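Local structure of aminoacyl-histidine dipeptidase (Vibrio alginolyticus, 3MRU) at residues N260-E265 against S349-V354. The protein probably hydrolyses dipeptides, preferentially hydrophobic ones including prolyl amino acids, as a zinc-binding metallopeptidase of the M20C family. Residues are numbered along the deposited sequence; the frame is centred on the assembly and turned at random.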
loop_
_atom_site.group_PDB
_atom_site.type_symbol
_atom_site.label_atom_id
_atom_site.label_comp_id
_atom_site.label_asym_id
_atom_site.label_seq_id
_atom_site.Cartn_x
_atom_site.Cartn_y
_atom_site.Cartn_z
ATOM N N ASN A 260 1.061 9.467 3.890
ATOM C CA ASN A 260 0.956 8.047 4.143
ATOM C C ASN A 260 0.343 7.667 5.464
ATOM O O ASN A 260 -0.122 6.548 5.615
ATOM C CB ASN A 260 2.375 7.474 4.101
ATOM C CG ASN A 260 2.421 6.093 3.521
ATOM O OD1 ASN A 260 3.281 5.287 3.885
ATOM N ND2 ASN A 260 1.495 5.798 2.611
ATOM N N ALA A 261 0.374 8.590 6.421
ATOM C CA ALA A 261 0.024 8.297 7.815
ATOM C C ALA A 261 -0.913 9.308 8.436
ATOM O O ALA A 261 -0.680 10.522 8.374
ATOM C CB ALA A 261 1.282 8.213 8.666
ATOM N N ILE A 262 -1.947 8.784 9.082
ATOM C CA ILE A 262 -2.930 9.592 9.811
ATOM C C ILE A 262 -2.214 10.468 10.845
ATOM O O ILE A 262 -1.553 9.931 11.739
ATOM C CB ILE A 262 -3.945 8.692 10.529
ATOM C CG1 ILE A 262 -4.471 7.613 9.589
ATOM C CG2 ILE A 262 -5.079 9.515 11.014
ATOM C CD1 ILE A 262 -5.153 6.429 10.278
ATOM N N PRO A 263 -2.344 11.808 10.738
ATOM C CA PRO A 263 -1.436 12.662 11.498
ATOM C C PRO A 263 -1.788 12.610 12.971
ATOM O O PRO A 263 -2.946 12.784 13.333
ATOM C CB PRO A 263 -1.689 14.053 10.917
ATOM C CG PRO A 263 -3.065 14.008 10.425
ATOM C CD PRO A 263 -3.330 12.596 9.980
ATOM N N ARG A 264 -0.799 12.340 13.811
ATOM C CA ARG A 264 -1.060 12.174 15.229
ATOM C C ARG A 264 -0.724 13.409 16.043
ATOM O O ARG A 264 -1.285 13.621 17.111
ATOM C CB ARG A 264 -0.303 10.980 15.769
ATOM C CG ARG A 264 1.164 11.217 15.898
ATOM C CD ARG A 264 1.820 10.024 16.500
ATOM N NE ARG A 264 1.484 8.796 15.787
ATOM C CZ ARG A 264 1.750 7.583 16.255
ATOM N NH1 ARG A 264 1.416 6.506 15.550
ATOM N NH2 ARG A 264 2.342 7.447 17.442
ATOM N N GLU A 265 0.188 14.225 15.553
ATOM C CA GLU A 265 0.562 15.412 16.279
ATOM C C GLU A 265 0.403 16.572 15.346
ATOM O O GLU A 265 0.744 16.463 14.185
ATOM C CB GLU A 265 2.006 15.293 16.756
ATOM C CG GLU A 265 2.622 16.584 17.305
ATOM C CD GLU A 265 3.967 16.341 17.984
ATOM O OE1 GLU A 265 4.416 17.211 18.783
ATOM O OE2 GLU A 265 4.572 15.268 17.724
ATOM N N SER A 349 -11.662 6.972 0.356
ATOM C CA SER A 349 -11.241 7.719 1.521
ATOM C C SER A 349 -10.142 8.689 1.173
ATOM O O SER A 349 -9.557 8.617 0.090
ATOM C CB SER A 349 -10.721 6.790 2.595
ATOM O OG SER A 349 -9.462 6.281 2.202
ATOM N N LEU A 350 -9.871 9.595 2.105
ATOM C CA LEU A 350 -8.766 10.511 1.985
ATOM C C LEU A 350 -8.257 10.947 3.359
ATOM O O LEU A 350 -8.982 10.929 4.354
ATOM C CB LEU A 350 -9.139 11.723 1.129
ATOM C CG LEU A 350 -9.709 13.003 1.722
ATOM C CD1 LEU A 350 -9.378 14.142 0.806
ATOM C CD2 LEU A 350 -11.183 12.835 1.846
ATOM N N ASN A 351 -6.995 11.335 3.396
ATOM C CA ASN A 351 -6.360 11.680 4.630
ATOM C C ASN A 351 -5.669 13.002 4.411
ATOM O O ASN A 351 -4.775 13.074 3.587
ATOM C CB ASN A 351 -5.350 10.591 4.993
ATOM C CG ASN A 351 -4.479 10.941 6.206
ATOM O OD1 ASN A 351 -3.498 10.260 6.476
ATOM N ND2 ASN A 351 -4.833 11.997 6.937
ATOM N N VAL A 352 -6.113 14.050 5.104
ATOM C CA VAL A 352 -5.365 15.297 5.161
ATOM C C VAL A 352 -4.240 15.063 6.169
ATOM O O VAL A 352 -4.399 15.287 7.389
ATOM C CB VAL A 352 -6.251 16.497 5.572
ATOM C CG1 VAL A 352 -5.388 17.686 5.964
ATOM C CG2 VAL A 352 -7.198 16.859 4.435
ATOM N N GLY A 353 -3.111 14.599 5.631
ATOM C CA GLY A 353 -1.993 14.085 6.419
ATOM C C GLY A 353 -0.894 15.058 6.845
ATOM O O GLY A 353 -0.289 14.866 7.900
ATOM N N VAL A 354 -0.615 16.083 6.034
ATOM C CA VAL A 354 0.516 16.994 6.309
ATOM C C VAL A 354 0.161 18.466 6.068
ATOM O O VAL A 354 -0.341 18.839 5.000
ATOM C CB VAL A 354 1.796 16.652 5.467
ATOM C CG1 VAL A 354 2.991 17.358 6.031
ATOM C CG2 VAL A 354 2.065 15.180 5.440
#
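The carboxamide of Asn-351 meets residues 261-263 mainly with its edge, not a face, and the ring of Pro-263 comes from the opposite direction. Asn-351 ND2 lies 3.4 Å from Pro-263 CD. Asn-351 OD1 faces the peptide link before Ile-262, with Ala-261 C at 3.4 Å. Ile-262 N is equally near Asn-351 OD1, but the angle is too poor for a hydrogen bond. The CG of Asn-351 is anti to its backbone N (chi1 173°), which carries the amide across to this link. One face of the proline ring lies over Gly-353 O, 3.4 Å from Pro-263 CB. Val-352 O sits beyond the rim, 3.6 Å from Pro-263 CG. No hydrogen bond joins the two segments; the contact is van der Waals and largely buried. Val-352 O accepts a hydrogen bond from Asn-232 ND2 of helix 231-242, and Val-352 N donates one to Asn-333 OD1. Gly-353 and Val-354 form a classic beta bulge against strand 361-370. Segment 260-265 lies between strands 249-255 and 266-273 of the large mixed sheet. The backbone of Pro-263 bonds to Ala-231 at the start of helix 231-242. The contact packs weak strand 261-262 and the turn after it against strand 346-358, away from the zinc sites.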